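Local structure of halocarboxylic acid dehalogenase DehI (Pseudomonas putida, 3BJX) at residues 139-144 against 242-247; 197-202 against 277-282; 233-238 against 287-292; 39-44 against 66-71. The protein probably hydrolyses the carbon–halogen bond of 2-haloalkanoic acids, releasing halide and leaving the corresponding hydroxy acid. All blocks are in the same frame, centred on the assembly; numbering follows the deposited sequence.

Contact 1: residues 139-144 against 242-247. Unlike the reference sequence in segment 242-247: Arg244 (reference Pro).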
# COMPACT_ATOMS: atom_id res chain seq x y z
N LEU A 139 1.37 12.93 -6.51
CA LEU A 139 1.24 13.16 -5.08
C LEU A 139 2.05 12.20 -4.20
O LEU A 139 2.64 12.65 -3.25
CB LEU A 139 -0.24 13.12 -4.66
CG LEU A 139 -1.26 14.11 -5.26
CD1 LEU A 139 -2.53 14.10 -4.44
CD2 LEU A 139 -0.73 15.52 -5.41
N SER A 140 2.08 10.90 -4.50
CA SER A 140 2.72 9.94 -3.63
C SER A 140 4.22 10.08 -3.74
O SER A 140 4.95 10.06 -2.73
CB SER A 140 2.31 8.51 -3.99
OG SER A 140 3.02 7.57 -3.19
N GLU A 141 4.69 10.24 -4.98
CA GLU A 141 6.11 10.34 -5.26
C GLU A 141 6.77 11.56 -4.59
O GLU A 141 7.86 11.44 -3.99
CB GLU A 141 6.29 10.34 -6.78
CG GLU A 141 7.50 9.61 -7.32
CD GLU A 141 7.72 8.22 -6.75
OE1 GLU A 141 6.75 7.48 -6.48
OE2 GLU A 141 8.89 7.86 -6.59
N SER A 142 6.12 12.72 -4.66
CA SER A 142 6.63 13.94 -4.03
C SER A 142 6.49 13.90 -2.50
O SER A 142 7.39 14.35 -1.76
CB SER A 142 5.97 15.19 -4.62
OG SER A 142 4.55 15.13 -4.55
N MSE A 143 5.37 13.36 -2.03
CA MSE A 143 5.20 13.04 -0.61
C MSE A 143 6.40 12.28 -0.06
O MSE A 143 6.83 12.52 1.06
CB MSE A 143 3.94 12.19 -0.42
CG MSE A 143 3.64 11.82 1.02
SE MSE A 143 3.53 13.40 2.19
CE MSE A 143 2.27 14.47 1.13
N GLN A 144 6.94 11.38 -0.87
CA GLN A 144 8.13 10.62 -0.49
C GLN A 144 9.50 11.21 -0.94
O GLN A 144 10.48 10.49 -1.00
CB GLN A 144 7.98 9.15 -0.93
CG GLN A 144 6.84 8.43 -0.23
CD GLN A 144 6.69 7.01 -0.75
OE1 GLN A 144 7.66 6.43 -1.22
NE2 GLN A 144 5.48 6.45 -0.67
N ARG A 242 4.96 2.08 -14.45
CA ARG A 242 4.84 2.95 -15.62
C ARG A 242 4.35 4.36 -15.27
O ARG A 242 4.95 5.34 -15.69
CB ARG A 242 3.97 2.30 -16.69
CG ARG A 242 3.89 3.08 -18.02
CD ARG A 242 5.29 3.36 -18.55
NE ARG A 242 5.25 4.16 -19.76
CZ ARG A 242 6.18 5.04 -20.10
NH1 ARG A 242 7.22 5.25 -19.30
NH2 ARG A 242 6.06 5.70 -21.25
N ALA A 243 3.26 4.44 -14.50
CA ALA A 243 2.75 5.71 -13.97
C ALA A 243 3.80 6.51 -13.19
O ALA A 243 3.81 7.73 -13.26
CB ALA A 243 1.52 5.46 -13.11
N ARG A 244 4.67 5.80 -12.46
CA ARG A 244 5.81 6.38 -11.71
C ARG A 244 6.76 7.08 -12.67
O ARG A 244 7.15 8.19 -12.42
CB ARG A 244 6.51 5.28 -10.86
CG ARG A 244 7.70 5.70 -9.96
CD ARG A 244 8.03 4.60 -8.90
NE ARG A 244 7.31 4.79 -7.60
CZ ARG A 244 6.75 3.83 -6.84
NH1 ARG A 244 6.77 2.55 -7.21
NH2 ARG A 244 6.16 4.18 -5.70
N GLU A 245 7.10 6.42 -13.77
CA GLU A 245 7.98 7.00 -14.79
C GLU A 245 7.29 8.16 -15.49
O GLU A 245 7.92 9.21 -15.73
CB GLU A 245 8.39 5.96 -15.84
CG GLU A 245 9.12 4.75 -15.27
CD GLU A 245 9.20 3.61 -16.24
OE1 GLU A 245 8.46 3.63 -17.23
OE2 GLU A 245 9.98 2.69 -16.01
N LEU A 246 6.02 7.97 -15.83
CA LEU A 246 5.27 9.01 -16.48
C LEU A 246 5.24 10.29 -15.64
O LEU A 246 5.36 11.38 -16.21
CB LEU A 246 3.85 8.53 -16.89
CG LEU A 246 3.86 7.59 -18.10
CD1 LEU A 246 2.58 6.81 -18.21
CD2 LEU A 246 4.13 8.36 -19.39
N VAL A 247 5.11 10.19 -14.31
CA VAL A 247 5.12 11.45 -13.52
C VAL A 247 6.48 12.13 -13.43
O VAL A 247 6.52 13.34 -13.26
CB VAL A 247 4.38 11.41 -12.12
CG1 VAL A 247 3.14 10.53 -12.16
CG2 VAL A 247 5.33 11.05 -10.96
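The CA atoms of Glu141 and Arg244 stand 7.6 Å apart, the nearest backbone approach between the last turn of helix 112-143 and the C-terminal part of helix 230-248. Within the all-helical DehI fold, this buried contact is an instance of two helices bridged by an ion pair. Arg244 runs out extended from its helix and then turns at chi3 (-91°), which swings the NE corner of the guanidinium group toward the carboxylate. The grip is mostly one bond: Arg244 NE donates to Glu141 OE1 at 3.0 Å, nearly straight at 169°, with the oxygen lying close to the guanidinium plane. A weak second bond links Arg244 NH2 to the same Glu141 OE1 at 3.4 Å. Because OE1 is reached from above its carboxylate plane, with the two flat groups 67° apart, the pair does not form the flat two-oxygen fork often seen between these groups. The other oxygen, OE2, has salt bridges of its own to Arg146 and Arg248, and so many cationic neighbours are likely to favour the ionised carboxylate. Tyr197 of the second subunit packs on both Glu141 and Arg244, placing the ion pair beside the dimer interface. Exchanging Glu141 for an alanine would probably leave the guanidinium groups of Arg244, Arg146 and Arg248 without the anion they share and let Arg244 turn about its chain. Nearer the backbones, the contact is apolar and looser: Glu141 CB lies 4.3 Å from Val247 CG2.

Contact 2: residues 197-202 against 277-282. With SO4 (sulfate ion), chain K.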
# COMPACT_ATOMS: atom_id res chain seq x y z
N TYR A 197 -8.65 -7.71 -2.29
CA TYR A 197 -7.99 -7.39 -1.02
C TYR A 197 -7.79 -5.90 -0.86
O TYR A 197 -6.67 -5.42 -0.62
CB TYR A 197 -6.69 -8.21 -0.83
CG TYR A 197 -7.01 -9.69 -0.71
CD1 TYR A 197 -7.48 -10.22 0.49
CD2 TYR A 197 -6.88 -10.53 -1.81
CE1 TYR A 197 -7.81 -11.55 0.60
CE2 TYR A 197 -7.20 -11.89 -1.70
CZ TYR A 197 -7.66 -12.39 -0.49
OH TYR A 197 -7.98 -13.73 -0.38
N HIS A 198 -8.90 -5.18 -0.99
CA HIS A 198 -8.94 -3.72 -0.89
C HIS A 198 -9.57 -3.29 0.45
O HIS A 198 -10.28 -4.05 1.08
CB HIS A 198 -9.81 -3.16 -2.02
CG HIS A 198 -9.12 -3.06 -3.35
ND1 HIS A 198 -9.81 -2.86 -4.52
CD2 HIS A 198 -7.81 -3.14 -3.69
CE1 HIS A 198 -8.95 -2.79 -5.53
NE2 HIS A 198 -7.73 -2.95 -5.04
N HIS A 199 -9.30 -2.05 0.86
CA HIS A 199 -9.79 -1.50 2.14
C HIS A 199 -11.27 -1.10 2.04
O HIS A 199 -11.95 -0.93 3.05
CB HIS A 199 -8.96 -0.28 2.52
CG HIS A 199 -8.94 0.77 1.45
ND1 HIS A 199 -8.28 0.59 0.25
CD2 HIS A 199 -9.53 1.99 1.38
CE1 HIS A 199 -8.45 1.65 -0.51
NE2 HIS A 199 -9.20 2.52 0.15
N GLY A 200 -11.74 -0.92 0.81
CA GLY A 200 -13.10 -0.51 0.55
C GLY A 200 -13.45 -0.63 -0.94
O GLY A 200 -12.59 -0.97 -1.78
N PRO A 201 -14.73 -0.39 -1.26
CA PRO A 201 -15.19 -0.43 -2.64
C PRO A 201 -14.85 0.86 -3.44
O PRO A 201 -15.04 1.96 -2.95
CB PRO A 201 -16.69 -0.60 -2.49
CG PRO A 201 -17.01 0.03 -1.20
CD PRO A 201 -15.83 -0.12 -0.32
N ALA A 202 -14.37 0.70 -4.67
CA ALA A 202 -14.04 1.84 -5.54
C ALA A 202 -15.31 2.52 -5.97
O ALA A 202 -16.37 1.86 -6.01
CB ALA A 202 -13.30 1.35 -6.76
N LEU A 277 -1.45 7.46 0.20
CA LEU A 277 -0.99 7.64 -1.18
C LEU A 277 -0.38 6.37 -1.78
O LEU A 277 -0.72 6.00 -2.90
CB LEU A 277 -0.01 8.82 -1.28
CG LEU A 277 -0.73 10.18 -1.16
CD1 LEU A 277 0.21 11.24 -0.63
CD2 LEU A 277 -1.41 10.60 -2.50
N PHE A 278 0.49 5.73 -1.01
CA PHE A 278 1.02 4.41 -1.36
C PHE A 278 -0.09 3.44 -1.72
O PHE A 278 -0.12 2.92 -2.83
CB PHE A 278 1.78 3.85 -0.17
CG PHE A 278 2.52 2.58 -0.47
CD1 PHE A 278 3.84 2.63 -0.91
CD2 PHE A 278 1.91 1.33 -0.29
CE1 PHE A 278 4.53 1.48 -1.18
CE2 PHE A 278 2.61 0.16 -0.55
CZ PHE A 278 3.92 0.24 -0.99
N MSE A 279 -1.00 3.21 -0.79
CA MSE A 279 -2.15 2.36 -1.01
C MSE A 279 -2.99 2.69 -2.26
O MSE A 279 -3.45 1.79 -2.95
CB MSE A 279 -3.05 2.43 0.22
CG MSE A 279 -4.21 1.48 0.16
SE MSE A 279 -5.05 1.36 1.89
CE MSE A 279 -5.86 3.17 2.01
N TYR A 280 -3.21 3.98 -2.52
CA TYR A 280 -4.05 4.35 -3.66
C TYR A 280 -3.36 4.22 -5.03
O TYR A 280 -4.04 4.02 -6.01
CB TYR A 280 -4.77 5.71 -3.47
CG TYR A 280 -6.08 5.58 -2.72
CD1 TYR A 280 -7.21 5.03 -3.33
CD2 TYR A 280 -6.18 6.00 -1.39
CE1 TYR A 280 -8.41 4.90 -2.62
CE2 TYR A 280 -7.37 5.87 -0.68
CZ TYR A 280 -8.47 5.32 -1.30
OH TYR A 280 -9.64 5.22 -0.58
N GLN A 281 -2.03 4.28 -5.09
CA GLN A 281 -1.32 3.87 -6.32
C GLN A 281 -1.75 2.47 -6.77
O GLN A 281 -2.10 2.27 -7.94
CB GLN A 281 0.20 3.89 -6.13
CG GLN A 281 0.79 5.24 -5.75
CD GLN A 281 2.29 5.20 -5.64
OE1 GLN A 281 2.85 5.12 -4.55
NE2 GLN A 281 2.94 5.27 -6.77
N ARG A 282 -1.76 1.52 -5.84
CA ARG A 282 -2.08 0.12 -6.14
C ARG A 282 -3.57 -0.09 -6.33
O ARG A 282 -3.98 -0.91 -7.14
CB ARG A 282 -1.57 -0.80 -5.02
CG ARG A 282 -0.10 -1.08 -5.04
CD ARG A 282 0.73 0.05 -4.45
NE ARG A 282 2.15 -0.26 -4.52
CZ ARG A 282 3.12 0.62 -4.35
NH1 ARG A 282 2.84 1.88 -4.02
NH2 ARG A 282 4.39 0.23 -4.45
S SO4 K . -7.16 -15.67 1.93
O1 SO4 K . -8.49 -15.84 1.34
O2 SO4 K . -6.12 -16.03 0.97
O3 SO4 K . -6.99 -14.27 2.31
O4 SO4 K . -7.02 -16.51 3.12
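His199, in the buried loop joining helix 183-195 to helix 203-208, presses its imidazole against Met279 and Tyr280 of the long helix 267-299, part of a buried cluster of aromatic side chains and a selenomethionine whose centre lies about 9 Å from the centre of the chain. The loop leaves helix 183-195 through a Schellman motif at Tyr197. His199 then takes the sterically crowded position for its first torsion, CG between the backbone N and the carbonyl carbon (chi1 55°), and this directs the ring at the helix. Two sides of the imidazole are used. Its NE2 donates to Tyr280 OH at 2.8 Å in a nearly straight bond of 166°, the hydroxyl lying close to the imidazole plane. The same edge leans toward the phenol face in an offset edge-to-face pair, centroids 5.0 Å apart and planes at 88°. Over one face lies Met279: its CE methyl sits 3.8 Å from the imidazole centroid, almost on the ring normal, as a CH-pi contact, while SE comes within 3.7 Å of His199 ND1. Phe22, Phe52 and Phe283 add further rings around the histidine. At the start of the loop, Tyr197 OH donates to O1 of a sulfate, probably from the crystallisation liquor, at 2.8 Å, and the tyrosine ring makes a cation-pi contact with Arg244 of the second subunit. With NE2 as donor, the bond is consistent with a proton on that nitrogen. With that in-plane bond and a methyl over the face, both the tilt and the rotation of the imidazole are constrained.

Contact 3: residues 233-238 against 287-292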
# COMPACT_ATOMS: atom_id res chain seq x y z
N ASP A 233 -1.79 -9.41 -10.83
CA ASP A 233 -0.85 -8.74 -9.95
C ASP A 233 0.30 -8.15 -10.77
O ASP A 233 0.69 -7.00 -10.56
CB ASP A 233 -0.33 -9.70 -8.87
CG ASP A 233 -1.34 -9.95 -7.73
OD1 ASP A 233 -2.39 -9.28 -7.65
OD2 ASP A 233 -1.08 -10.85 -6.91
N ALA A 234 0.80 -8.94 -11.72
CA ALA A 234 1.88 -8.49 -12.60
C ALA A 234 1.52 -7.26 -13.43
O ALA A 234 2.35 -6.37 -13.64
CB ALA A 234 2.34 -9.64 -13.50
N LYS A 235 0.29 -7.23 -13.91
CA LYS A 235 -0.21 -6.11 -14.69
C LYS A 235 -0.37 -4.84 -13.84
O LYS A 235 -0.06 -3.75 -14.32
CB LYS A 235 -1.56 -6.48 -15.34
CG LYS A 235 -2.19 -5.39 -16.19
CD LYS A 235 -1.29 -4.98 -17.30
CE LYS A 235 -1.22 -6.02 -18.43
NZ LYS A 235 -0.26 -5.55 -19.50
N SER A 236 -0.86 -4.99 -12.61
CA SER A 236 -0.92 -3.91 -11.63
C SER A 236 0.47 -3.32 -11.30
O SER A 236 0.66 -2.10 -11.35
CB SER A 236 -1.65 -4.38 -10.37
OG SER A 236 -1.78 -3.31 -9.44
N ARG A 237 1.45 -4.19 -11.00
CA ARG A 237 2.84 -3.75 -10.81
C ARG A 237 3.35 -2.93 -12.02
O ARG A 237 3.97 -1.89 -11.85
CB ARG A 237 3.74 -4.95 -10.47
CG ARG A 237 4.04 -5.10 -8.93
CD ARG A 237 4.14 -6.55 -8.37
NE ARG A 237 4.66 -7.54 -9.32
CZ ARG A 237 4.25 -8.81 -9.39
NH1 ARG A 237 3.30 -9.29 -8.58
NH2 ARG A 237 4.77 -9.61 -10.29
N GLU A 238 3.02 -3.38 -13.23
CA GLU A 238 3.40 -2.67 -14.46
C GLU A 238 2.80 -1.26 -14.60
O GLU A 238 3.48 -0.33 -15.02
CB GLU A 238 3.06 -3.51 -15.70
CG GLU A 238 2.98 -2.73 -17.00
CD GLU A 238 2.51 -3.59 -18.13
OE1 GLU A 238 2.56 -4.82 -17.97
OE2 GLU A 238 2.09 -3.05 -19.18
N ILE A 287 -8.04 -1.17 -9.91
CA ILE A 287 -9.37 -0.83 -10.39
C ILE A 287 -9.32 -0.47 -11.86
O ILE A 287 -10.22 -0.87 -12.61
CB ILE A 287 -10.08 0.30 -9.56
CG1 ILE A 287 -10.25 -0.09 -8.08
CG2 ILE A 287 -11.45 0.61 -10.15
CD1 ILE A 287 -11.10 -1.34 -7.82
N THR A 288 -8.29 0.26 -12.28
CA THR A 288 -8.08 0.54 -13.70
C THR A 288 -8.15 -0.77 -14.52
O THR A 288 -8.84 -0.84 -15.55
CB THR A 288 -6.75 1.33 -14.01
OG1 THR A 288 -6.80 2.65 -13.46
CG2 THR A 288 -6.57 1.48 -15.52
N ILE A 289 -7.46 -1.80 -14.06
CA ILE A 289 -7.48 -3.11 -14.73
C ILE A 289 -8.83 -3.82 -14.69
O ILE A 289 -9.26 -4.39 -15.71
CB ILE A 289 -6.39 -4.07 -14.15
CG1 ILE A 289 -4.99 -3.50 -14.39
CG2 ILE A 289 -6.50 -5.46 -14.74
CD1 ILE A 289 -3.96 -4.08 -13.42
N SER A 290 -9.48 -3.86 -13.52
CA SER A 290 -10.69 -4.66 -13.32
C SER A 290 -11.83 -4.20 -14.23
O SER A 290 -12.59 -5.03 -14.79
CB SER A 290 -11.15 -4.58 -11.86
OG SER A 290 -10.30 -5.27 -10.97
N ILE A 291 -11.96 -2.88 -14.35
CA ILE A 291 -13.07 -2.22 -15.07
C ILE A 291 -12.83 -2.26 -16.57
O ILE A 291 -13.77 -2.47 -17.34
CB ILE A 291 -13.34 -0.76 -14.54
CG1 ILE A 291 -13.69 -0.80 -13.04
CG2 ILE A 291 -14.41 -0.05 -15.35
CD1 ILE A 291 -14.94 -1.54 -12.68
N ILE A 292 -11.58 -2.08 -16.99
CA ILE A 292 -11.25 -2.29 -18.38
C ILE A 292 -11.48 -3.76 -18.75
O ILE A 292 -11.97 -4.04 -19.84
CB ILE A 292 -9.80 -1.82 -18.73
CG1 ILE A 292 -9.78 -0.29 -18.86
CG2 ILE A 292 -9.28 -2.46 -20.04
CD1 ILE A 292 -8.45 0.27 -19.09
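Lys235 packs the base of its side chain against Ile289, where helix 230-248 crosses helix 267-299. Starting at the backbone, Lys235 CB is 3.9 Å from Ile289 CD1. CG, anti to the backbone N (chi1 -180°), comes closer, 3.5 Å from Ile289 CD1, and also lies 3.8 Å from Ile289 CG1. Beyond CG the chain bends twice, at chi2 (59°) and chi3 (74°), so that CD and CE curl away from the isoleucine. There NZ meets Glu238 OE1 at 3.3 Å, one turn further on, from above the carboxylate plane; it also donates to the backbone carbonyl of Arg90. The lysine is thus split between an apolar stem, spent on the helix interface, and a polar end that turns away from Ile289 to Glu238 of its own helix and to the Arg90 carbonyl at the end of helix 78-90. Ile289 CD1 pushes past the stem to the backbone, 3.3 Å from Ser236 N, and rests 3.8 Å from Ser236 CB; the serine hydroxyl is taken by Asp286. Replacing Lys235 with an alanine would probably uncover one flank of the Ile289 methyl and leave Glu238 and the Arg90 carbonyl without the ammonium group. Tyr232 and Leu239 touch Ile289 too, so the isoleucine sits among Tyr232, Lys235, Ser236 and Leu239, four residues on one face of helix 230-248. Other faces of segment 287-292 are covered by helix 203-208, through Asp204 and Phe205, and by helix 112-143, through Asn126 and Asn129.

Contact 4: residues 39-44 against 66-71; sequences EDIRLT and LAWRRS. With SO4 (sulfate ion), chain G.
A single indole, that of Trp68, makes every direct contact between segment 66-71 and its neighbour, meeting Asp40, Ile41 and Thr44 with three different parts of its surface. The frame is a pair of helices running in the same general direction in an all-helical fold: the axes of segments 39-44 and 66-71 are inclined at 27° and come no closer than 11.2 Å, a wide spacing that the large ring bridges. Trp68 holds CG anti to its backbone nitrogen (chi1 173°), which sends the indole toward helix 32-45. At one edge, NE1 donates to Asp40 OD2 at 3.0 Å and 165°, with the acceptor close to the ring plane; OD2 receives the N-H from above its carboxylate plane, while OD1 forms a salt bridge with Lys163. Ile41 lies over one face, its CG1 3.6 Å from the centroid of the six-membered ring in a CH-pi contact. The benzo edge abuts Thr44, whose CB is 3.4 Å from Trp68 CZ2. On another side of the helix, Arg69 and Arg70 together hold a sulfate ion, probably from the crystallisation liquor, Arg69 NH1 bonding to O1 at 3.0 Å and Arg70 NH1 to O4 at 3.1 Å. Thr44 is held in turn by Asp40, whose backbone O accepts from Thr44 N on one face of the carbonyl and, at 2.7 Å, from Thr44 OG1 on the other.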
# COMPACT_ATOMS: atom_id res chain seq x y z
N GLU A 39 -15.04 20.20 -7.55
CA GLU A 39 -15.57 20.64 -8.85
C GLU A 39 -14.44 20.89 -9.84
O GLU A 39 -14.53 20.46 -10.99
CB GLU A 39 -16.39 21.91 -8.67
CG GLU A 39 -16.79 22.61 -9.98
CD GLU A 39 -17.97 21.97 -10.70
OE1 GLU A 39 -18.52 20.94 -10.23
OE2 GLU A 39 -18.35 22.53 -11.75
N ASP A 40 -13.39 21.56 -9.38
CA ASP A 40 -12.23 21.83 -10.23
C ASP A 40 -11.50 20.56 -10.67
O ASP A 40 -11.09 20.47 -11.83
CB ASP A 40 -11.25 22.80 -9.56
CG ASP A 40 -10.34 23.44 -10.57
OD1 ASP A 40 -10.82 23.70 -11.69
OD2 ASP A 40 -9.15 23.66 -10.28
N ILE A 41 -11.36 19.59 -9.76
CA ILE A 41 -10.80 18.27 -10.13
C ILE A 41 -11.59 17.66 -11.29
O ILE A 41 -11.01 17.28 -12.28
CB ILE A 41 -10.69 17.29 -8.91
CG1 ILE A 41 -9.48 17.65 -8.03
CG2 ILE A 41 -10.57 15.85 -9.34
CD1 ILE A 41 -9.53 17.07 -6.64
N ARG A 42 -12.92 17.65 -11.19
CA ARG A 42 -13.79 17.07 -12.22
C ARG A 42 -13.75 17.80 -13.57
O ARG A 42 -13.76 17.15 -14.60
CB ARG A 42 -15.23 16.98 -11.72
CG ARG A 42 -15.46 16.07 -10.52
CD ARG A 42 -16.98 15.90 -10.27
NE ARG A 42 -17.58 17.14 -9.79
CZ ARG A 42 -17.85 17.42 -8.52
NH1 ARG A 42 -17.61 16.52 -7.57
NH2 ARG A 42 -18.37 18.59 -8.20
N LEU A 43 -13.69 19.13 -13.57
CA LEU A 43 -13.66 19.91 -14.81
C LEU A 43 -12.30 19.84 -15.45
O LEU A 43 -12.19 19.84 -16.66
CB LEU A 43 -14.05 21.38 -14.56
CG LEU A 43 -15.49 21.78 -14.16
CD1 LEU A 43 -15.58 23.14 -13.44
CD2 LEU A 43 -16.45 21.76 -15.35
N THR A 44 -11.26 19.77 -14.64
CA THR A 44 -9.87 19.74 -15.13
C THR A 44 -9.51 18.36 -15.68
O THR A 44 -8.86 18.26 -16.75
CB THR A 44 -8.88 20.12 -14.00
OG1 THR A 44 -9.20 21.42 -13.51
CG2 THR A 44 -7.41 20.10 -14.49
N LEU A 66 -4.35 22.30 -1.57
CA LEU A 66 -3.00 22.69 -1.91
C LEU A 66 -2.39 21.73 -2.92
O LEU A 66 -1.96 22.17 -3.98
CB LEU A 66 -2.12 22.77 -0.65
CG LEU A 66 -0.62 22.96 -0.88
CD1 LEU A 66 -0.25 24.41 -1.21
CD2 LEU A 66 0.15 22.45 0.34
N ALA A 67 -2.38 20.43 -2.60
CA ALA A 67 -1.93 19.38 -3.51
C ALA A 67 -2.54 19.48 -4.91
O ALA A 67 -1.83 19.39 -5.91
CB ALA A 67 -2.18 18.02 -2.92
N TRP A 68 -3.84 19.67 -5.00
CA TRP A 68 -4.46 19.84 -6.32
C TRP A 68 -4.01 21.11 -7.06
O TRP A 68 -3.77 21.08 -8.28
CB TRP A 68 -5.98 19.80 -6.22
CG TRP A 68 -6.64 20.13 -7.50
CD1 TRP A 68 -7.38 21.23 -7.78
CD2 TRP A 68 -6.56 19.37 -8.72
NE1 TRP A 68 -7.79 21.20 -9.10
CE2 TRP A 68 -7.30 20.06 -9.69
CE3 TRP A 68 -5.95 18.16 -9.07
CZ2 TRP A 68 -7.45 19.58 -10.98
CZ3 TRP A 68 -6.09 17.70 -10.36
CH2 TRP A 68 -6.83 18.40 -11.29
N ARG A 69 -3.89 22.22 -6.33
CA ARG A 69 -3.48 23.52 -6.89
C ARG A 69 -2.10 23.44 -7.56
O ARG A 69 -1.82 24.13 -8.54
CB ARG A 69 -3.48 24.55 -5.76
CG ARG A 69 -2.98 25.96 -6.11
CD ARG A 69 -2.96 26.86 -4.87
NE ARG A 69 -4.17 26.66 -4.06
CZ ARG A 69 -4.18 26.43 -2.74
NH1 ARG A 69 -3.05 26.40 -2.03
NH2 ARG A 69 -5.34 26.24 -2.14
N ARG A 70 -1.24 22.57 -7.04
CA ARG A 70 0.12 22.45 -7.51
C ARG A 70 0.28 21.43 -8.66
O ARG A 70 1.30 21.42 -9.35
CB ARG A 70 1.04 22.11 -6.34
CG ARG A 70 0.74 22.95 -5.10
CD ARG A 70 1.52 24.25 -5.10
NE ARG A 70 2.87 23.95 -4.67
CZ ARG A 70 3.43 24.38 -3.55
NH1 ARG A 70 2.81 25.21 -2.73
NH2 ARG A 70 4.66 23.97 -3.29
N SER A 71 -0.74 20.60 -8.87
CA SER A 71 -0.72 19.54 -9.87
C SER A 71 -1.66 19.81 -11.05
O SER A 71 -1.53 19.19 -12.09
CB SER A 71 -1.12 18.21 -9.21
OG SER A 71 -0.45 18.01 -7.98
S SO4 G . 0.61 28.17 -2.98
O1 SO4 G . -0.79 28.24 -2.55
O2 SO4 G . 1.02 29.46 -3.55
O3 SO4 G . 1.46 27.82 -1.83
O4 SO4 G . 0.73 27.14 -4.00

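Contact 4 comes first and closes before the others open; contacts 1, 2 and 3 then cross, their segments alternating along the chain. Helix 230-248 serves contacts 1 and 3, whose centres are about 17 Å apart, and helix 267-299 serves contacts 2 and 3, about 12 Å apart. Contacts 1 and 2 meet directly through Ser140 OG and Gln281 OE1, at 2.8 Å a probable hydrogen bond, whereas contact 4 joins contact 1 through Leu139 packed on Ala67 and Ser71. Contacts 3 and 4, with centres about 25 Å apart, flank the chain's centre on opposite sides. Contacts 1, 2 and 3 also touch the second subunit, so distant parts of the chain and the dimer interface are bound into one helical framework.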